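Local coordinates for penicillin-binding protein PbpB (Mycobacterium tuberculosis, PDB 6KGU) that builds cross-linked peptidoglycan from lipid intermediates for the mycobacterial cell wall and is bound here to the beta-lactam aztreonam at its transpeptidase site, at residues 289-299 with 325-335; 313-323 with 554-562. One frame throughout, in Å; residues are numbered along the deposited sequence. Where two conformers were deposited one is given.

Contact 1. Residues 289-299 with 325-335. With AZR (2-({[(1Z)-1-(2-amino-1,3-thiazol-4-yl)-2-oxo-2-{[(2S,3S)-1-oxo-3-(sulfoamino)butan-2-yl]amino}ethylidene]amino}oxy)-2-methylpropanoic acid), chain B.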
loop_
_atom_site.group_PDB
_atom_site.type_symbol
_atom_site.label_atom_id
_atom_site.label_comp_id
_atom_site.label_asym_id
_atom_site.label_seq_id
_atom_site.Cartn_x
_atom_site.Cartn_y
_atom_site.Cartn_z
ATOM N N GLU A 289 27.797 4.856 8.431
ATOM C CA GLU A 289 28.208 5.117 9.806
ATOM C C GLU A 289 28.133 3.823 10.619
ATOM O O GLU A 289 27.095 3.157 10.642
ATOM C CB GLU A 289 27.333 6.200 10.455
ATOM C CG GLU A 289 27.721 6.444 11.933
ATOM C CD GLU A 289 26.855 7.471 12.671
ATOM O OE1 GLU A 289 26.016 8.145 12.037
ATOM O OE2 GLU A 289 27.006 7.581 13.906
ATOM N N VAL A 290 29.244 3.450 11.244
ATOM C CA VAL A 290 29.287 2.316 12.167
ATOM C C VAL A 290 28.702 2.752 13.509
ATOM O O VAL A 290 29.237 3.650 14.166
ATOM C CB VAL A 290 30.725 1.799 12.334
ATOM C CG1 VAL A 290 30.766 0.609 13.317
ATOM C CG2 VAL A 290 31.311 1.418 10.949
ATOM N N LEU A 291 27.602 2.121 13.916
ATOM C CA LEU A 291 26.978 2.396 15.197
ATOM C C LEU A 291 27.382 1.334 16.221
ATOM O O LEU A 291 28.076 0.372 15.909
ATOM C CB LEU A 291 25.464 2.455 15.034
ATOM C CG LEU A 291 25.024 3.372 13.895
ATOM C CD1 LEU A 291 23.601 3.037 13.476
ATOM C CD2 LEU A 291 25.136 4.827 14.320
ATOM N N GLN A 292 26.940 1.526 17.462
ATOM C CA GLN A 292 27.094 0.547 18.534
ATOM C C GLN A 292 25.705 0.311 19.113
ATOM O O GLN A 292 25.157 1.185 19.793
ATOM C CB GLN A 292 28.062 1.038 19.614
ATOM C CG GLN A 292 29.470 1.402 19.101
ATOM C CD GLN A 292 30.123 0.251 18.338
ATOM O OE1 GLN A 292 30.042 -0.906 18.745
ATOM N NE2 GLN A 292 30.759 0.570 17.211
ATOM N N VAL A 293 25.128 -0.855 18.841
ATOM C CA VAL A 293 23.710 -1.062 19.114
ATOM C C VAL A 293 23.570 -2.140 20.191
ATOM O O VAL A 293 23.851 -3.317 19.931
ATOM C CB VAL A 293 22.952 -1.434 17.832
ATOM C CG1 VAL A 293 21.436 -1.519 18.083
ATOM C CG2 VAL A 293 23.279 -0.402 16.722
ATOM N N PRO A 294 23.155 -1.788 21.403
ATOM C CA PRO A 294 22.904 -2.804 22.435
ATOM C C PRO A 294 21.629 -3.581 22.155
ATOM O O PRO A 294 20.797 -3.206 21.328
ATOM C CB PRO A 294 22.765 -1.985 23.723
ATOM C CG PRO A 294 22.332 -0.625 23.257
ATOM C CD PRO A 294 23.025 -0.414 21.927
ATOM N N GLY A 295 21.459 -4.670 22.907
ATOM C CA GLY A 295 20.296 -5.524 22.720
ATOM C C GLY A 295 19.014 -4.915 23.234
ATOM O O GLY A 295 17.927 -5.330 22.819
ATOM N N SER A 296 19.111 -3.948 24.137
ATOM C CA SER A 296 17.918 -3.310 24.662
ATOM C C SER A 296 18.326 -1.972 25.232
ATOM O O SER A 296 19.491 -1.756 25.561
ATOM C CB SER A 296 17.230 -4.173 25.731
ATOM O OG SER A 296 18.161 -4.604 26.700
ATOM N N ILE A 297 17.352 -1.069 25.343
ATOM C CA ILE A 297 17.572 0.206 26.008
ATOM C C ILE A 297 16.315 0.605 26.766
ATOM O O ILE A 297 15.205 0.151 26.476
ATOM C CB ILE A 297 17.958 1.345 25.036
ATOM C CG1 ILE A 297 16.866 1.572 23.984
ATOM C CG2 ILE A 297 19.315 1.095 24.392
ATOM C CD1 ILE A 297 17.079 2.852 23.206
ATOM N N GLN A 298 16.518 1.491 27.735
ATOM C CA GLN A 298 15.447 2.164 28.457
ATOM C C GLN A 298 15.241 3.536 27.830
ATOM O O GLN A 298 16.158 4.363 27.822
ATOM C CB GLN A 298 15.795 2.308 29.937
ATOM C CG GLN A 298 16.135 0.997 30.626
ATOM C CD GLN A 298 14.939 0.077 30.719
ATOM O OE1 GLN A 298 15.077 -1.149 30.656
ATOM N NE2 GLN A 298 13.746 0.660 30.871
ATOM N N MET A 299 14.050 3.775 27.303
ATOM C CA MET A 299 13.770 5.041 26.652
ATOM C C MET A 299 12.347 5.449 26.991
ATOM O O MET A 299 11.446 4.612 26.968
ATOM C CB MET A 299 13.964 4.927 25.128
ATOM C CG MET A 299 13.677 6.192 24.370
ATOM S SD MET A 299 14.091 6.085 22.621
ATOM C CE MET A 299 13.457 7.659 22.047
ATOM N N SER A 325 16.742 -3.423 13.526
ATOM C CA SER A 325 17.017 -3.206 14.946
ATOM C C SER A 325 16.115 -2.087 15.453
ATOM O O SER A 325 16.227 -0.942 14.998
ATOM C CB SER A 325 18.490 -2.867 15.166
ATOM O OG SER A 325 18.713 -2.440 16.508
ATOM N N ASN A 326 15.169 -2.432 16.342
ATOM C CA ASN A 326 14.366 -1.414 17.019
ATOM C C ASN A 326 15.248 -0.492 17.851
ATOM O O ASN A 326 15.044 0.728 17.868
ATOM C CB ASN A 326 13.311 -2.055 17.936
ATOM C CG ASN A 326 12.195 -2.775 17.179
ATOM O OD1 ASN A 326 12.036 -2.640 15.969
ATOM N ND2 ASN A 326 11.405 -3.544 17.919
ATOM N N VAL A 327 16.210 -1.066 18.576
ATOM C CA VAL A 327 17.108 -0.264 19.405
ATOM C C VAL A 327 17.910 0.705 18.542
ATOM O O VAL A 327 18.022 1.896 18.855
ATOM C CB VAL A 327 18.025 -1.180 20.231
ATOM C CG1 VAL A 327 19.118 -0.356 20.925
ATOM C CG2 VAL A 327 17.193 -1.983 21.264
ATOM N N GLY A 328 18.487 0.209 17.446
ATOM C CA GLY A 328 19.213 1.098 16.553
ATOM C C GLY A 328 18.317 2.183 15.987
ATOM O O GLY A 328 18.732 3.339 15.844
ATOM N N THR A 329 17.066 1.832 15.677
ATOM C CA THR A 329 16.144 2.829 15.138
ATOM C C THR A 329 15.890 3.938 16.152
ATOM O O THR A 329 15.891 5.125 15.805
ATOM C CB THR A 329 14.842 2.152 14.717
ATOM O OG1 THR A 329 15.116 1.252 13.628
ATOM C CG2 THR A 329 13.803 3.198 14.252
ATOM N N LEU A 330 15.715 3.571 17.420
ATOM C CA LEU A 330 15.405 4.576 18.435
ATOM C C LEU A 330 16.626 5.415 18.785
ATOM O O LEU A 330 16.494 6.611 19.054
ATOM C CB LEU A 330 14.827 3.911 19.681
ATOM C CG LEU A 330 13.412 3.365 19.461
ATOM C CD1 LEU A 330 12.946 2.585 20.677
ATOM C CD2 LEU A 330 12.454 4.488 19.150
ATOM N N MET A 331 17.820 4.815 18.794
ATOM C CA MET A 331 19.028 5.599 19.017
ATOM C C MET A 331 19.188 6.670 17.947
ATOM O O MET A 331 19.458 7.836 18.254
ATOM C CB MET A 331 20.246 4.680 19.053
ATOM C CG MET A 331 20.221 3.752 20.246
ATOM S SD MET A 331 21.698 2.775 20.383
ATOM C CE MET A 331 22.939 4.052 20.297
ATOM N N LEU A 332 19.002 6.290 16.677
ATOM C CA LEU A 332 19.056 7.255 15.580
ATOM C C LEU A 332 17.908 8.245 15.654
ATOM O O LEU A 332 18.083 9.428 15.349
ATOM C CB LEU A 332 19.010 6.536 14.222
ATOM C CG LEU A 332 20.206 5.678 13.819
ATOM C CD1 LEU A 332 19.846 4.805 12.597
ATOM C CD2 LEU A 332 21.445 6.567 13.550
ATOM N N SER A 333 16.711 7.773 16.012
ATOM C CA SER A 333 15.584 8.688 16.182
ATOM C C SER A 333 15.863 9.718 17.282
ATOM O O SER A 333 15.388 10.858 17.199
ATOM C CB SER A 333 14.299 7.901 16.495
ATOM O OG SER A 333 13.948 7.045 15.417
ATOM N N GLN A 334 16.625 9.337 18.316
ATOM C CA GLN A 334 16.983 10.292 19.368
ATOM C C GLN A 334 17.767 11.468 18.805
ATOM O O GLN A 334 17.662 12.585 19.324
ATOM C CB GLN A 334 17.803 9.622 20.475
ATOM C CG GLN A 334 17.040 8.696 21.404
ATOM C CD GLN A 334 17.966 8.010 22.401
ATOM O OE1 GLN A 334 19.098 8.444 22.596
ATOM N NE2 GLN A 334 17.494 6.925 23.025
ATOM N N ARG A 335 18.564 11.241 17.747
ATOM C CA ARG A 335 19.263 12.354 17.114
ATOM C C ARG A 335 18.277 13.290 16.432
ATOM O O ARG A 335 18.460 14.513 16.445
ATOM C CB ARG A 335 20.287 11.839 16.102
ATOM C CG ARG A 335 21.167 10.697 16.604
ATOM C CD ARG A 335 22.175 10.284 15.523
ATOM N NE ARG A 335 23.146 9.303 16.019
ATOM C CZ ARG A 335 24.178 8.850 15.313
ATOM N NH1 ARG A 335 24.371 9.298 14.081
ATOM N NH2 ARG A 335 25.021 7.960 15.840
HETATM C C7 AZR B . 11.382 -7.429 14.361
HETATM S S8 AZR B . 4.832 -2.593 16.724
HETATM O O9 AZR B . 8.319 -4.824 12.367
HETATM O O10 AZR B . 9.495 -4.886 16.930
HETATM O O11 AZR B . 8.198 -7.748 17.130
HETATM N N12 AZR B . 11.135 -6.246 12.200
HETATM N N13 AZR B . 8.708 -5.717 14.959
HETATM N N14 AZR B . 7.052 -6.916 17.305
HETATM N N15 AZR B . 4.890 -5.120 17.282
HETATM N N16 AZR B . 2.758 -4.142 17.463
HETATM S S17 AZR B . 11.072 -7.177 10.905
HETATM C C18 AZR B . 10.463 -6.629 13.454
HETATM C C19 AZR B . 9.865 -5.386 14.134
HETATM C C20 AZR B . 9.309 -4.513 12.980
HETATM C C21 AZR B . 8.592 -5.384 16.259
HETATM C C22 AZR B . 7.277 -5.738 16.859
HETATM C C23 AZR B . 7.990 -9.077 17.555
HETATM C C24 AZR B . 6.177 -4.742 16.919
HETATM C C25 AZR B . 6.336 -3.432 16.594
HETATM C C26 AZR B . 4.074 -4.089 17.215
HETATM C C27 AZR B . 7.020 -9.692 16.562
HETATM C C28 AZR B . 9.306 -9.833 17.581
HETATM C C29 AZR B . 7.384 -9.036 18.956
HETATM O O30 AZR B . 7.446 -8.069 19.683
HETATM O O31 AZR B . 6.839 -10.161 19.302
HETATM O O32 AZR B . 11.884 -8.315 11.137
HETATM O O33 AZR B . 11.796 -6.387 9.775
HETATM O O34 AZR B . 9.714 -7.301 10.520
#

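Contact 2. Residues 313-323 with 554-562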
loop_
_atom_site.group_PDB
_atom_site.type_symbol
_atom_site.label_atom_id
_atom_site.label_comp_id
_atom_site.label_asym_id
_atom_site.label_seq_id
_atom_site.Cartn_x
_atom_site.Cartn_y
_atom_site.Cartn_z
ATOM N N MET A 313 26.387 -4.539 19.118
ATOM C CA MET A 313 26.743 -4.918 17.760
ATOM C C MET A 313 27.141 -3.703 16.932
ATOM O O MET A 313 26.464 -2.668 16.982
ATOM C CB MET A 313 25.575 -5.625 17.070
ATOM C CG MET A 313 25.316 -7.043 17.567
ATOM S SD MET A 313 26.589 -8.180 16.986
ATOM C CE MET A 313 27.726 -8.151 18.332
ATOM N N PRO A 314 28.230 -3.819 16.120
ATOM C CA PRO A 314 28.635 -2.738 15.200
ATOM C C PRO A 314 27.801 -2.721 13.920
ATOM O O PRO A 314 28.318 -2.849 12.807
ATOM C CB PRO A 314 30.108 -3.075 14.936
ATOM C CG PRO A 314 30.124 -4.607 14.966
ATOM C CD PRO A 314 29.100 -5.005 16.013
ATOM N N TYR A 315 26.478 -2.594 14.072
ATOM C CA TYR A 315 25.625 -2.405 12.908
ATOM C C TYR A 315 25.915 -1.047 12.283
ATOM O O TYR A 315 26.094 -0.051 12.984
ATOM C CB TYR A 315 24.140 -2.490 13.291
ATOM C CG TYR A 315 23.720 -3.815 13.900
ATOM C CD1 TYR A 315 24.242 -5.018 13.432
ATOM C CD2 TYR A 315 22.809 -3.860 14.948
ATOM C CE1 TYR A 315 23.865 -6.230 14.002
ATOM C CE2 TYR A 315 22.432 -5.063 15.523
ATOM C CZ TYR A 315 22.962 -6.241 15.047
ATOM O OH TYR A 315 22.585 -7.434 15.622
ATOM N N THR A 316 25.974 -1.009 10.963
ATOM C CA THR A 316 25.926 0.278 10.297
ATOM C C THR A 316 24.501 0.820 10.345
ATOM O O THR A 316 23.549 0.112 10.673
ATOM C CB THR A 316 26.373 0.177 8.840
ATOM O OG1 THR A 316 25.514 -0.741 8.150
ATOM C CG2 THR A 316 27.844 -0.279 8.741
ATOM N N THR A 317 24.360 2.100 10.002
ATOM C CA THR A 317 23.032 2.664 9.804
ATOM C C THR A 317 22.249 1.840 8.786
ATOM O O THR A 317 21.082 1.488 9.007
ATOM C CB THR A 317 23.172 4.122 9.372
ATOM O OG1 THR A 317 23.704 4.868 10.474
ATOM C CG2 THR A 317 21.848 4.708 8.947
ATOM N N THR A 318 22.896 1.494 7.672
ATOM C CA THR A 318 22.283 0.580 6.704
ATOM C C THR A 318 21.818 -0.710 7.372
ATOM O O THR A 318 20.666 -1.130 7.204
ATOM C CB THR A 318 23.280 0.304 5.575
ATOM O OG1 THR A 318 23.431 1.501 4.801
ATOM C CG2 THR A 318 22.807 -0.830 4.657
ATOM N N GLY A 319 22.682 -1.320 8.188
ATOM C CA GLY A 319 22.315 -2.551 8.859
ATOM C C GLY A 319 21.187 -2.406 9.863
ATOM O O GLY A 319 20.442 -3.359 10.098
ATOM N N VAL A 320 21.063 -1.239 10.492
ATOM C CA VAL A 320 19.974 -1.028 11.442
ATOM C C VAL A 320 18.632 -1.230 10.754
ATOM O O VAL A 320 17.741 -1.912 11.271
ATOM C CB VAL A 320 20.072 0.369 12.079
ATOM C CG1 VAL A 320 18.709 0.782 12.665
ATOM C CG2 VAL A 320 21.153 0.381 13.150
ATOM N N PHE A 321 18.475 -0.649 9.572
ATOM C CA PHE A 321 17.247 -0.848 8.817
ATOM C C PHE A 321 17.237 -2.174 8.059
ATOM O O PHE A 321 16.180 -2.805 7.955
ATOM C CB PHE A 321 17.044 0.364 7.909
ATOM C CG PHE A 321 16.957 1.647 8.694
ATOM C CD1 PHE A 321 15.860 1.883 9.521
ATOM C CD2 PHE A 321 17.987 2.579 8.670
ATOM C CE1 PHE A 321 15.764 3.058 10.291
ATOM C CE2 PHE A 321 17.902 3.755 9.427
ATOM C CZ PHE A 321 16.778 3.986 10.236
ATOM N N GLY A 322 18.400 -2.650 7.604
ATOM C CA GLY A 322 18.446 -3.926 6.904
ATOM C C GLY A 322 18.123 -5.106 7.807
ATOM O O GLY A 322 17.461 -6.056 7.381
ATOM N N LYS A 323 18.576 -5.062 9.068
ATOM C CA LYS A 323 18.289 -6.110 10.049
ATOM C C LYS A 323 17.081 -5.790 10.917
ATOM O O LYS A 323 16.605 -6.674 11.637
ATOM C CB LYS A 323 19.503 -6.362 10.956
ATOM C CG LYS A 323 20.688 -7.005 10.210
ATOM C CD LYS A 323 21.714 -7.634 11.137
ATOM C CE LYS A 323 22.943 -8.128 10.354
ATOM N NZ LYS A 323 22.611 -9.234 9.392
ATOM N N GLY A 554 26.072 -3.335 -7.528
ATOM C CA GLY A 554 27.503 -3.177 -7.302
ATOM C C GLY A 554 28.102 -4.174 -6.317
ATOM O O GLY A 554 27.874 -5.381 -6.423
ATOM N N PRO A 555 28.887 -3.681 -5.366
ATOM C CA PRO A 555 29.424 -4.555 -4.311
ATOM C C PRO A 555 28.415 -4.732 -3.190
ATOM O O PRO A 555 27.497 -3.912 -3.045
ATOM C CB PRO A 555 30.669 -3.797 -3.832
ATOM C CG PRO A 555 30.319 -2.351 -4.062
ATOM C CD PRO A 555 29.367 -2.294 -5.245
ATOM N N PRO A 556 28.537 -5.790 -2.384
ATOM C CA PRO A 556 27.540 -6.035 -1.330
ATOM C C PRO A 556 27.520 -4.913 -0.295
ATOM O O PRO A 556 28.560 -4.393 0.112
ATOM C CB PRO A 556 27.997 -7.359 -0.702
ATOM C CG PRO A 556 28.898 -8.001 -1.726
ATOM C CD PRO A 556 29.538 -6.871 -2.478
ATOM N N LEU A 557 26.317 -4.539 0.128
ATOM C CA LEU A 557 26.183 -3.537 1.178
ATOM C C LEU A 557 26.660 -4.117 2.501
ATOM O O LEU A 557 26.530 -5.318 2.765
ATOM C CB LEU A 557 24.727 -3.069 1.297
ATOM C CG LEU A 557 24.025 -2.447 0.075
ATOM C CD1 LEU A 557 23.637 -3.473 -0.999
ATOM C CD2 LEU A 557 22.782 -1.680 0.489
ATOM N N VAL A 558 27.221 -3.258 3.345
ATOM C CA VAL A 558 27.690 -3.668 4.662
ATOM C C VAL A 558 26.656 -3.265 5.704
ATOM O O VAL A 558 26.407 -2.069 5.927
ATOM C CB VAL A 558 29.064 -3.072 4.993
ATOM C CG1 VAL A 558 29.468 -3.516 6.385
ATOM C CG2 VAL A 558 30.098 -3.511 3.944
ATOM N N LEU A 559 26.084 -4.271 6.359
ATOM C CA LEU A 559 25.113 -4.106 7.432
ATOM C C LEU A 559 25.743 -4.213 8.807
ATOM O O LEU A 559 25.211 -3.658 9.780
ATOM C CB LEU A 559 24.013 -5.173 7.327
ATOM C CG LEU A 559 23.025 -5.176 6.149
ATOM C CD1 LEU A 559 23.719 -5.393 4.799
ATOM C CD2 LEU A 559 21.945 -6.253 6.380
ATOM N N GLN A 560 26.859 -4.927 8.896
ATOM C CA GLN A 560 27.520 -5.211 10.159
ATOM C C GLN A 560 29.014 -5.089 9.917
ATOM O O GLN A 560 29.552 -5.753 9.026
ATOM C CB GLN A 560 27.148 -6.611 10.643
ATOM C CG GLN A 560 27.571 -6.965 12.031
ATOM C CD GLN A 560 27.144 -8.383 12.391
ATOM O OE1 GLN A 560 26.011 -8.791 12.127
ATOM N NE2 GLN A 560 28.060 -9.145 12.978
ATOM N N ALA A 561 29.665 -4.224 10.679
ATOM C CA ALA A 561 31.086 -3.961 10.531
ATOM C C ALA A 561 31.867 -4.998 11.342
ATOM O O ALA A 561 31.330 -6.045 11.711
ATOM C CB ALA A 561 31.388 -2.520 10.963
ATOM N N THR A 562 33.129 -4.715 11.638
ATOM C CA THR A 562 33.915 -5.548 12.545
ATOM C C THR A 562 33.568 -5.184 13.985
ATOM O O THR A 562 33.415 -6.058 14.842
ATOM C CB THR A 562 35.440 -5.375 12.304
ATOM O OG1 THR A 562 35.747 -5.676 10.934
ATOM C CG2 THR A 562 36.254 -6.295 13.214
HETATM O O HOH W 1 23.327 -9.794 13.697
#

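Contact 1. Residues 289-299 with 325-335
Val293 and Gly328 bring the backbones nearest, CA to CA 5.6 Å, where residues 289-299 drape along the helix 326-335, and from there strand 296-299 runs 41° from the helix direction at a closest axis distance of 8.5 Å. Val293 plugs the first turn: its CG1, anti to the backbone N, sits 3.5 Å from Gly328 N and beside Ser325 OG, the N-cap hydroxyl, which accepts from Gly328 N and also bonds Asp306. Val327 points into residues 293-297. Its CG1 meets Pro294 O at 3.3 Å and Ile297 CG2 at 3.8 Å, while CG2 lies against the Ser296 backbone. Farther along, Met299 stays extended so that its SD rests over Leu330 CB and takes a weak but straight N-H from Gln334 NE2. At the other end of 289-299, Glu289 reaches Arg335 head-on: NH1 to OE1 is 2.9 Å and NH2 to OE2 2.8 Å, one nitrogen for each oxygen, with the two flat groups turned 31° apart. Leu332 CD2 covers one guanidinium face, and NH1 and OE1 gain second partners in Leu284 O and Ser285 OG. On the helix's first turn, Asn326, in what looks like the SxN motif of transpeptidases, donates from ND2 to the carbonyl oxygen O10 of the bound aztreonam, at a modelled separation too short to be taken literally, and bonds Lys272 through OD1. The chemistry thus leaves the middle of the interface to apolar groups, whereas the two-pronged salt bridge fixes how the guanidinium is rotated.

Contact 2. Residues 313-323 with 554-562
Leu557 makes the first touch, lightly, with CD2 against Thr318 CG2; its carbonyl is taken by Gln451. At Val558 the carbonyl oxygen receives the hydroxyl of Thr316, OG1 to O 2.7 Å. That OG1 lies between the backbone N and the carbonyl carbon (chi1 59°), which also lets it accept from Gly319 N and cap helix 317-323, so one hydroxyl both caps the start of the helix and ties down the tail. Leu559 follows, its N held by Gln458. Its CB presses on Gly319 CA at 3.5 Å, closer than usual, and CD2 lies crosswise to the Lys323 chain, near CG. Its carbonyl oxygen is gripped by Thr316 N, 3.0 Å away and well above the carbonyl plane, and is approached by CA-H groups of Gly319 and Tyr315, the former 3.2 Å from CA to O. Gly319, having no side chain, lets the carbonyl come this close. Gln560 then pairs with Tyr315 as a lone antiparallel beta bridge of the non-hydrogen-bonded kind, the C-terminal tail clipped onto the loop that leads into a helix of the transpeptidase domain. The extended Gln560 side chain carries OE1 to the edge of the Tyr315 ring, 3.8 Å from CE1, and 3.6 Å from Lys323 CE; a water links OE1 to Tyr315 OH, which also bonds Trp308. The Lys323 ammonium itself goes to the carbonyls of Tyr457 and Gln459. Ala561 N closes the bridge on Pro314 O, 2.9 Å and nearly straight (175°), Pro314 being the centre of an inverse gamma turn. Last comes Thr562, whose O lies 3.6 Å from Pro314 CG.

Overall arrangement
The two contacts sit on the same side of the chain's centre, their own centres about 14 Å apart, and share successive helices of the transpeptidase domain: 317-323 in contact 2 leads into 326-336 in contact 1, with Ser325 N probably bonded to Val320 O between them. Residues 289-299 also bond the loop of contact 2, Leu291 N to Tyr315 O, so the loop lies between that segment and the C-terminal tail. Both are partly buried, with more buried than exposed residues. Contact 1 relies on side chains, with aliphatic packing and a salt bridge, and reaches the aztreonam pocket through Asn326. Contact 2, by contrast, depends largely on backbone carbonyls and amides gripping a tail without regular structure.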